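Local coordinates for hypothetical protein Atu0120 (Agrobacterium tumefaciens, PDB 2I6H) that is of unknown function but belongs to the DUF924 family of bacterial proteins, with an all-alpha fold and bound calcium ions, at residues Ala111-Ile119 against Phe135-Asp144; Ile172-His181 against Thr190-Leu198. All blocks are in the same frame, centred on the assembly; numbering follows the deposited sequence.

In the fold
Contact 1 comes first along the chain: helix 108-120 runs out, two short helices (123-126 and 129-132) turn the chain round, and residues 135-144, with helix 137-140, come back against it, closing a loop of 15 residues in the protein's interior. Helices 145-155 and 160-176 then lead to contact 2, where the end of helix 160-176 and the turn after it receive helix 192-199 near the C terminus, closing a shorter loop at the surface. The two contacts follow in series, neither nesting nor crossing, with centres about 22 Å apart. They touch where Glu143 OE2 meets Phe179 N at 2.7 Å, probably a hydrogen bond, joining the loop after helix 137-140 to the loop after helix 160-176.

Contact 1. Residues Ala111-Ile119 against Phe135-Asp144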
loop_
_atom_site.group_PDB
_atom_site.type_symbol
_atom_site.label_atom_id
_atom_site.label_comp_id
_atom_site.label_asym_id
_atom_site.label_seq_id
_atom_site.Cartn_x
_atom_site.Cartn_y
_atom_site.Cartn_z
ATOM N N ALA A 111 -22.599 -4.302 0.034
ATOM C CA ALA A 111 -21.275 -4.802 -0.415
ATOM C C ALA A 111 -20.740 -5.869 0.541
ATOM O O ALA A 111 -20.252 -6.915 0.085
ATOM C CB ALA A 111 -20.299 -3.673 -0.556
ATOM N N ARG A 112 -20.876 -5.621 1.844
ATOM C CA ARG A 112 -20.382 -6.533 2.872
ATOM C C ARG A 112 -21.139 -7.848 2.832
ATOM O O ARG A 112 -20.555 -8.933 2.963
ATOM C CB ARG A 112 -20.619 -5.926 4.234
ATOM C CG ARG A 112 -19.621 -4.917 4.612
ATOM C CD ARG A 112 -19.483 -4.936 6.119
ATOM N NE ARG A 112 -20.726 -4.580 6.795
ATOM C CZ ARG A 112 -21.298 -3.383 6.723
ATOM N NH1 ARG A 112 -20.759 -2.439 5.980
ATOM N NH2 ARG A 112 -22.425 -3.135 7.382
ATOM N N PHE A 113 -22.461 -7.746 2.665
ATOM C CA PHE A 113 -23.337 -8.912 2.607
ATOM C C PHE A 113 -22.906 -9.770 1.394
ATOM O O PHE A 113 -22.725 -11.018 1.489
ATOM C CB PHE A 113 -24.791 -8.432 2.439
ATOM C CG PHE A 113 -25.752 -9.534 2.155
ATOM C CD1 PHE A 113 -26.100 -10.444 3.158
ATOM C CD2 PHE A 113 -26.251 -9.719 0.884
ATOM C CE1 PHE A 113 -27.003 -11.512 2.879
ATOM C CE2 PHE A 113 -27.146 -10.766 0.590
ATOM C CZ PHE A 113 -27.509 -11.674 1.595
ATOM N N PHE A 114 -22.708 -9.107 0.253
ATOM C CA PHE A 114 -22.238 -9.815 -0.924
ATOM C C PHE A 114 -20.810 -10.341 -0.802
ATOM O O PHE A 114 -20.530 -11.441 -1.291
ATOM C CB PHE A 114 -22.324 -8.936 -2.152
ATOM C CG PHE A 114 -23.736 -8.778 -2.723
ATOM C CD1 PHE A 114 -24.782 -9.662 -2.457
ATOM C CD2 PHE A 114 -23.977 -7.701 -3.574
ATOM C CE1 PHE A 114 -26.104 -9.437 -3.054
ATOM C CE2 PHE A 114 -25.247 -7.495 -4.173
ATOM C CZ PHE A 114 -26.294 -8.391 -3.927
ATOM N N ALA A 115 -19.911 -9.577 -0.167
ATOM C CA ALA A 115 -18.511 -10.048 0.034
ATOM C C ALA A 115 -18.511 -11.367 0.832
ATOM O O ALA A 115 -17.859 -12.350 0.454
ATOM C CB ALA A 115 -17.648 -8.999 0.757
ATOM N N ASP A 116 -19.276 -11.375 1.913
ATOM C CA ASP A 116 -19.440 -12.596 2.725
ATOM C C ASP A 116 -19.894 -13.805 1.867
ATOM O O ASP A 116 -19.307 -14.923 1.932
ATOM C CB ASP A 116 -20.465 -12.335 3.835
ATOM C CG ASP A 116 -20.722 -13.602 4.695
ATOM O OD1 ASP A 116 -19.802 -14.053 5.427
ATOM O OD2 ASP A 116 -21.837 -14.165 4.564
ATOM N N GLU A 117 -20.920 -13.574 1.061
ATOM C CA GLU A 117 -21.471 -14.631 0.204
ATOM C C GLU A 117 -20.445 -15.100 -0.847
ATOM O O GLU A 117 -20.283 -16.305 -1.078
ATOM C CB GLU A 117 -22.791 -14.210 -0.450
ATOM C CG GLU A 117 -23.419 -15.335 -1.303
ATOM C CD GLU A 117 -23.645 -16.669 -0.540
ATOM O OE1 GLU A 117 -23.769 -16.671 0.719
ATOM O OE2 GLU A 117 -23.698 -17.711 -1.245
ATOM N N ALA A 118 -19.734 -14.151 -1.443
ATOM C CA ALA A 118 -18.705 -14.461 -2.442
ATOM C C ALA A 118 -17.576 -15.288 -1.838
ATOM O O ALA A 118 -17.118 -16.257 -2.454
ATOM C CB ALA A 118 -18.166 -13.141 -3.085
ATOM N N ILE A 119 -17.147 -14.922 -0.627
ATOM C CA ILE A 119 -16.093 -15.637 0.053
ATOM C C ILE A 119 -16.570 -17.058 0.403
ATOM O O ILE A 119 -15.804 -18.043 0.270
ATOM C CB ILE A 119 -15.596 -14.861 1.258
ATOM C CG1 ILE A 119 -14.814 -13.633 0.723
ATOM C CG2 ILE A 119 -14.632 -15.737 2.156
ATOM C CD1 ILE A 119 -14.534 -12.594 1.776
ATOM N N PHE A 135 -12.540 -8.149 -2.690
ATOM C CA PHE A 135 -13.504 -8.900 -1.888
ATOM C C PHE A 135 -13.349 -8.592 -0.381
ATOM O O PHE A 135 -14.234 -8.922 0.406
ATOM C CB PHE A 135 -13.321 -10.428 -2.107
ATOM C CG PHE A 135 -13.757 -10.889 -3.452
ATOM C CD1 PHE A 135 -15.118 -11.072 -3.739
ATOM C CD2 PHE A 135 -12.823 -11.117 -4.462
ATOM C CE1 PHE A 135 -15.555 -11.501 -5.038
ATOM C CE2 PHE A 135 -13.232 -11.579 -5.747
ATOM C CZ PHE A 135 -14.623 -11.756 -6.034
ATOM N N TYR A 136 -12.232 -7.984 0.023
ATOM C CA TYR A 136 -11.926 -7.804 1.472
ATOM C C TYR A 136 -12.163 -6.367 1.926
ATOM O O TYR A 136 -12.456 -6.093 3.103
ATOM C CB TYR A 136 -10.464 -8.212 1.742
ATOM C CG TYR A 136 -10.111 -9.615 1.250
ATOM C CD1 TYR A 136 -11.103 -10.616 1.085
ATOM C CD2 TYR A 136 -8.769 -9.945 0.998
ATOM C CE1 TYR A 136 -10.723 -11.918 0.642
ATOM C CE2 TYR A 136 -8.390 -11.222 0.558
ATOM C CZ TYR A 136 -9.369 -12.194 0.393
ATOM O OH TYR A 136 -8.997 -13.459 -0.039
ATOM N N LEU A 137 -12.020 -5.432 0.979
ATOM C CA LEU A 137 -12.182 -4.019 1.301
ATOM C C LEU A 137 -13.540 -3.684 1.968
ATOM O O LEU A 137 -13.569 -2.804 2.844
ATOM C CB LEU A 137 -11.907 -3.120 0.068
ATOM C CG LEU A 137 -10.425 -3.129 -0.378
ATOM C CD1 LEU A 137 -10.295 -2.341 -1.677
ATOM C CD2 LEU A 137 -9.572 -2.478 0.716
ATOM N N PRO A 138 -14.659 -4.339 1.551
ATOM C CA PRO A 138 -15.929 -4.055 2.258
ATOM C C PRO A 138 -15.797 -4.295 3.781
ATOM O O PRO A 138 -16.420 -3.585 4.565
ATOM C CB PRO A 138 -16.944 -5.001 1.587
ATOM C CG PRO A 138 -16.420 -5.140 0.183
ATOM C CD PRO A 138 -14.877 -5.265 0.424
ATOM N N PHE A 139 -14.961 -5.256 4.182
ATOM C CA PHE A 139 -14.788 -5.514 5.628
ATOM C C PHE A 139 -13.972 -4.378 6.276
ATOM O O PHE A 139 -14.323 -3.923 7.372
ATOM C CB PHE A 139 -14.202 -6.903 5.861
ATOM C CG PHE A 139 -15.079 -7.997 5.315
ATOM C CD1 PHE A 139 -16.260 -8.332 5.990
ATOM C CD2 PHE A 139 -14.759 -8.629 4.102
ATOM C CE1 PHE A 139 -17.115 -9.366 5.492
ATOM C CE2 PHE A 139 -15.614 -9.641 3.585
ATOM C CZ PHE A 139 -16.784 -9.999 4.288
ATOM N N SER A 140 -12.945 -3.886 5.581
ATOM C CA SER A 140 -12.175 -2.736 6.070
ATOM C C SER A 140 -13.041 -1.476 6.173
ATOM O O SER A 140 -12.767 -0.573 6.972
ATOM C CB SER A 140 -10.990 -2.476 5.136
ATOM O OG SER A 140 -9.960 -3.411 5.416
ATOM N N HIS A 141 -14.074 -1.397 5.338
ATOM C CA HIS A 141 -14.916 -0.195 5.280
ATOM C C HIS A 141 -16.089 -0.207 6.242
ATOM O O HIS A 141 -16.777 0.798 6.375
ATOM C CB HIS A 141 -15.405 0.047 3.827
ATOM C CG HIS A 141 -14.291 0.352 2.870
ATOM N ND1 HIS A 141 -14.339 0.005 1.539
ATOM C CD2 HIS A 141 -13.100 0.980 3.056
ATOM C CE1 HIS A 141 -13.214 0.388 0.947
ATOM N NE2 HIS A 141 -12.449 0.992 1.839
ATOM N N ALA A 142 -16.279 -1.314 6.948
ATOM C CA ALA A 142 -17.401 -1.440 7.897
ATOM C C ALA A 142 -17.033 -0.919 9.286
ATOM O O ALA A 142 -15.922 -1.189 9.799
ATOM C CB ALA A 142 -17.867 -2.906 7.967
ATOM N N GLU A 143 -17.967 -0.194 9.908
ATOM C CA GLU A 143 -17.755 0.304 11.270
ATOM C C GLU A 143 -18.213 -0.750 12.276
ATOM O O GLU A 143 -19.216 -0.565 12.946
ATOM C CB GLU A 143 -18.486 1.638 11.457
ATOM C CG GLU A 143 -17.917 2.721 10.574
ATOM C CD GLU A 143 -18.549 4.103 10.799
ATOM O OE1 GLU A 143 -19.800 4.214 10.993
ATOM O OE2 GLU A 143 -17.785 5.087 10.764
ATOM N N ASP A 144 -17.502 -1.875 12.324
ATOM C CA ASP A 144 -17.764 -2.921 13.312
ATOM C C ASP A 144 -16.565 -3.818 13.418
ATOM O O ASP A 144 -15.843 -4.108 12.480
ATOM C CB ASP A 144 -19.030 -3.754 13.075
ATOM C CG ASP A 144 -18.922 -4.653 11.866
ATOM O OD1 ASP A 144 -19.127 -4.135 10.753
ATOM O OD2 ASP A 144 -18.651 -5.869 12.026
HETATM O O HOH W 1 -18.498 -1.995 4.159
#
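The carbonyl oxygen of Pro138 reaches Arg112, in the conformer modelled here, through a single water, which donates to Pro138 O at 2.6 Å and accepts from Arg112 NH1 at 2.9 Å, in the plane of the guanidinium. A long, flexible arginine suits this partly exposed border: its CG lies close to Pro138 O, and its chain bends at chi3 (-62°). Asp144 OD1 lies over one face of the guanidinium, 4.3 Å from Arg112 NE with no N-H aimed at it, so any attraction is probably electrostatic; Asp144 OD2 is engaged by Ala147 N, at the start of the next helix.

Beyond this edge the contact is largely apolar. The Phe139 ring is a knob in a hole formed by Arg112, Ala115, Asp116 and Ile119, its CE2 3.5 Å from Ala115 CB and 3.6 Å from Ile119 CD1. Ile119 and Phe139 approach from opposite directions, and Ile119 CD1 also touches the edge of the Tyr136 ring. Small residues let the backbones draw near: Ala115 CB lies 3.4 Å from Phe135 O, a buried oxygen with no polar partner, and Ala118 CB is 3.6 Å from Phe135 CE1. Around this pair of segments, helix 145-155 packs on Tyr136, Phe139 and Ala142, with its Arg150 bridging to Asp116, while helix 123-126 borders Ala118, Ile119 and Phe135, and its Asp124 binds Tyr136 OH.

Contact 2. Residues Ile172-His181 against Thr190-Leu198; sequences IVERFGRFPH and TTPEERQYL
Phe176, His181 and Tyr197 form an aromatic cluster where the end of helix 160-176 and the turn after it meet helix 192-199, segments 172-176 and 192-198 running roughly antiparallel (148°) with axes 11.8 Å apart. So wide a gap suits large side chains. Tyr197, its CG anti to the backbone N (chi1 159°), projects into it; Phe176 CE2 lies over one face of the tyrosine ring, the planes inclined at 54°, and Pro180 CG packs against Tyr197 CE2 at 3.9 Å. Exposed His181 is also close: in the conformer described, Leu198 CD2 makes a CH-pi contact 3.6 Å from its ring centroid.

The outer side is looser, where exposed Arg175 holds NH1 3.9 Å from Tyr197 CD1.

Back inside, Glu194 is buried, its CG wedged between Phe176 CD1 and Pro180 CG, yet its charge is met. OE1 accepts from Thr191 N and Asn183, and Thr191 OG1, at the N-cap, accepts from Glu194 N, completing a capping box. Arg178 grips the carboxylate side-on, NE to OE2 (2.8 Å) and NH2 to OE1 (2.9 Å); Glu194 OE2 and OE1 each accept through the syn lone pair, and a water donates to Glu194 OE2 and Phe176 O, 2.7 Å from each.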
loop_
_atom_site.group_PDB
_atom_site.type_symbol
_atom_site.label_atom_id
_atom_site.label_comp_id
_atom_site.label_asym_id
_atom_site.label_seq_id
_atom_site.Cartn_x
_atom_site.Cartn_y
_atom_site.Cartn_z
ATOM N N ILE A 172 -8.514 2.206 13.942
ATOM C CA ILE A 172 -9.453 3.309 14.106
ATOM C C ILE A 172 -10.773 2.805 14.704
ATOM O O ILE A 172 -11.306 3.399 15.659
ATOM C CB ILE A 172 -9.690 4.060 12.765
ATOM C CG1 ILE A 172 -8.358 4.558 12.179
ATOM C CG2 ILE A 172 -10.653 5.227 12.956
ATOM C CD1 ILE A 172 -8.473 4.930 10.694
ATOM N N VAL A 173 -11.301 1.721 14.138
ATOM C CA VAL A 173 -12.564 1.165 14.596
ATOM C C VAL A 173 -12.453 0.595 16.018
ATOM O O VAL A 173 -13.377 0.760 16.826
ATOM C CB VAL A 173 -13.134 0.145 13.591
ATOM C CG1 VAL A 173 -14.385 -0.578 14.135
ATOM C CG2 VAL A 173 -13.512 0.874 12.288
ATOM N N GLU A 174 -11.351 -0.071 16.353
ATOM C CA GLU A 174 -11.239 -0.612 17.706
ATOM C C GLU A 174 -11.107 0.531 18.727
ATOM O O GLU A 174 -11.524 0.401 19.868
ATOM C CB GLU A 174 -10.156 -1.701 17.790
ATOM C CG GLU A 174 -10.621 -3.027 17.141
ATOM C CD GLU A 174 -9.591 -4.145 17.232
ATOM O OE1 GLU A 174 -8.385 -3.846 17.255
ATOM O OE2 GLU A 174 -9.970 -5.335 17.250
ATOM N N ARG A 175 -10.599 1.681 18.276
ATOM C CA ARG A 175 -10.412 2.834 19.141
ATOM C C ARG A 175 -11.697 3.660 19.318
ATOM O O ARG A 175 -12.024 4.059 20.435
ATOM C CB ARG A 175 -9.265 3.692 18.613
ATOM C CG ARG A 175 -9.028 4.974 19.364
ATOM C CD ARG A 175 -7.601 5.467 19.122
ATOM N NE ARG A 175 -7.414 6.801 19.684
ATOM C CZ ARG A 175 -6.623 7.743 19.168
ATOM N NH1 ARG A 175 -5.919 7.515 18.049
ATOM N NH2 ARG A 175 -6.543 8.924 19.778
ATOM N N PHE A 176 -12.445 3.863 18.242
ATOM C CA PHE A 176 -13.605 4.764 18.266
ATOM C C PHE A 176 -14.950 4.095 18.054
ATOM O O PHE A 176 -16.018 4.737 18.261
ATOM C CB PHE A 176 -13.416 5.875 17.217
ATOM C CG PHE A 176 -12.215 6.719 17.470
ATOM C CD1 PHE A 176 -12.117 7.472 18.657
ATOM C CD2 PHE A 176 -11.159 6.758 16.546
ATOM C CE1 PHE A 176 -10.986 8.264 18.918
ATOM C CE2 PHE A 176 -10.024 7.557 16.793
ATOM C CZ PHE A 176 -9.942 8.310 17.981
ATOM N N GLY A 177 -14.927 2.855 17.573
ATOM C CA GLY A 177 -16.140 2.161 17.127
ATOM C C GLY A 177 -16.687 2.611 15.757
ATOM O O GLY A 177 -17.699 2.089 15.275
ATOM N N ARG A 178 -15.966 3.513 15.099
ATOM C CA ARG A 178 -16.386 4.103 13.821
ATOM C C ARG A 178 -15.236 4.935 13.243
ATOM O O ARG A 178 -14.197 5.129 13.902
ATOM C CB ARG A 178 -17.618 5.002 14.063
ATOM C CG ARG A 178 -17.321 6.209 14.951
ATOM C CD ARG A 178 -18.626 6.920 15.389
ATOM N NE ARG A 178 -18.350 8.154 16.133
ATOM C CZ ARG A 178 -19.316 8.973 16.573
ATOM N NH1 ARG A 178 -20.598 8.680 16.372
ATOM N NH2 ARG A 178 -19.000 10.090 17.192
ATOM N N PHE A 179 -15.431 5.458 12.028
ATOM C CA PHE A 179 -14.440 6.312 11.383
ATOM C C PHE A 179 -14.837 7.749 11.623
ATOM O O PHE A 179 -15.820 8.231 11.025
ATOM C CB PHE A 179 -14.388 6.017 9.883
ATOM C CG PHE A 179 -13.828 4.663 9.577
ATOM C CD1 PHE A 179 -12.459 4.406 9.727
ATOM C CD2 PHE A 179 -14.671 3.644 9.142
ATOM C CE1 PHE A 179 -11.949 3.102 9.444
ATOM C CE2 PHE A 179 -14.179 2.363 8.853
ATOM C CZ PHE A 179 -12.829 2.093 9.000
ATOM N N PRO A 180 -14.109 8.440 12.511
ATOM C CA PRO A 180 -14.438 9.831 12.827
ATOM C C PRO A 180 -14.400 10.744 11.632
ATOM O O PRO A 180 -15.128 11.746 11.648
ATOM C CB PRO A 180 -13.328 10.229 13.827
ATOM C CG PRO A 180 -13.008 8.967 14.484
ATOM C CD PRO A 180 -12.970 7.987 13.326
ATOM N N HIS A 181 -13.583 10.429 10.608
ATOM C CA HIS A 181 -13.577 11.241 9.382
ATOM C C HIS A 181 -14.968 11.334 8.714
ATOM O O HIS A 181 -15.214 12.258 7.939
ATOM C CB HIS A 181 -12.519 10.752 8.380
ATOM C CG HIS A 181 -11.134 11.284 8.642
ATOM N ND1 HIS A 181 -10.791 12.610 8.443
ATOM C CD2 HIS A 181 -10.004 10.668 9.075
ATOM C CE1 HIS A 181 -9.516 12.784 8.740
ATOM N NE2 HIS A 181 -9.015 11.623 9.125
ATOM N N THR A 190 -19.037 14.600 17.125
ATOM C CA THR A 190 -17.650 14.241 17.265
ATOM C C THR A 190 -17.279 14.329 18.736
ATOM O O THR A 190 -17.580 15.332 19.389
ATOM C CB THR A 190 -16.813 15.196 16.403
ATOM O OG1 THR A 190 -17.073 14.901 15.022
ATOM C CG2 THR A 190 -15.338 15.065 16.666
ATOM N N THR A 191 -16.681 13.269 19.273
ATOM C CA THR A 191 -16.313 13.273 20.706
ATOM C C THR A 191 -15.004 14.024 20.899
ATOM O O THR A 191 -14.286 14.276 19.930
ATOM C CB THR A 191 -16.150 11.867 21.277
ATOM O OG1 THR A 191 -14.951 11.284 20.745
ATOM C CG2 THR A 191 -17.376 10.983 21.008
ATOM N N PRO A 192 -14.692 14.426 22.155
ATOM C CA PRO A 192 -13.400 15.086 22.420
ATOM C C PRO A 192 -12.180 14.315 21.889
ATOM O O PRO A 192 -11.304 14.911 21.257
ATOM C CB PRO A 192 -13.350 15.175 23.959
ATOM C CG PRO A 192 -14.813 15.264 24.364
ATOM C CD PRO A 192 -15.553 14.375 23.358
ATOM N N GLU A 193 -12.117 13.011 22.147
ATOM C CA GLU A 193 -10.984 12.194 21.660
ATOM C C GLU A 193 -10.931 12.062 20.135
ATOM O O GLU A 193 -9.858 12.090 19.537
ATOM C CB GLU A 193 -10.917 10.804 22.336
ATOM C CG GLU A 193 -12.293 10.191 22.702
ATOM C CD GLU A 193 -12.884 10.834 24.034
ATOM O OE1 GLU A 193 -12.183 10.749 25.128
ATOM O OE2 GLU A 193 -14.036 11.412 23.983
ATOM N N GLU A 194 -12.094 11.914 19.511
ATOM C CA GLU A 194 -12.174 11.981 18.058
ATOM C C GLU A 194 -11.718 13.346 17.546
ATOM O O GLU A 194 -10.983 13.432 16.569
ATOM C CB GLU A 194 -13.595 11.692 17.603
ATOM C CG GLU A 194 -13.984 10.225 17.725
ATOM C CD GLU A 194 -15.419 9.976 17.311
ATOM O OE1 GLU A 194 -16.186 10.967 17.200
ATOM O OE2 GLU A 194 -15.783 8.795 17.120
ATOM N N ARG A 195 -12.128 14.416 18.217
ATOM C CA ARG A 195 -11.768 15.744 17.740
ATOM C C ARG A 195 -10.246 15.853 17.742
ATOM O O ARG A 195 -9.650 16.282 16.756
ATOM C CB ARG A 195 -12.445 16.813 18.585
ATOM C CG ARG A 195 -12.121 18.252 18.220
ATOM C CD ARG A 195 -13.320 19.136 18.515
ATOM N NE ARG A 195 -14.497 18.632 17.798
ATOM C CZ ARG A 195 -15.462 19.394 17.288
ATOM N NH1 ARG A 195 -16.480 18.827 16.651
ATOM N NH2 ARG A 195 -15.412 20.720 17.404
ATOM N N GLN A 196 -9.644 15.407 18.846
ATOM C CA GLN A 196 -8.196 15.317 19.028
ATOM C C GLN A 196 -7.521 14.576 17.871
ATOM O O GLN A 196 -6.586 15.088 17.249
ATOM C CB GLN A 196 -7.917 14.591 20.346
ATOM C CG GLN A 196 -6.675 15.030 21.061
ATOM C CD GLN A 196 -6.901 15.143 22.581
ATOM O OE1 GLN A 196 -7.297 14.173 23.250
ATOM N NE2 GLN A 196 -6.656 16.336 23.122
ATOM N N TYR A 197 -8.022 13.369 17.597
ATOM C CA TYR A 197 -7.522 12.510 16.531
ATOM C C TYR A 197 -7.580 13.192 15.156
ATOM O O TYR A 197 -6.613 13.147 14.396
ATOM C CB TYR A 197 -8.316 11.199 16.539
ATOM C CG TYR A 197 -8.304 10.410 15.248
ATOM C CD1 TYR A 197 -7.254 9.535 14.941
ATOM C CD2 TYR A 197 -9.370 10.509 14.345
ATOM C CE1 TYR A 197 -7.259 8.793 13.745
ATOM C CE2 TYR A 197 -9.389 9.766 13.159
ATOM C CZ TYR A 197 -8.335 8.914 12.864
ATOM O OH TYR A 197 -8.371 8.203 11.686
ATOM N N LEU A 198 -8.716 13.817 14.853
ATOM C CA LEU A 198 -8.930 14.527 13.579
ATOM C C LEU A 198 -8.027 15.749 13.419
ATOM O O LEU A 198 -7.397 15.939 12.370
ATOM C CB LEU A 198 -10.393 14.956 13.448
ATOM C CG LEU A 198 -11.460 13.866 13.276
ATOM C CD1 LEU A 198 -12.841 14.514 13.337
ATOM C CD2 LEU A 198 -11.275 13.063 11.986
HETATM O O HOH W 2 -16.153 7.246 19.262
#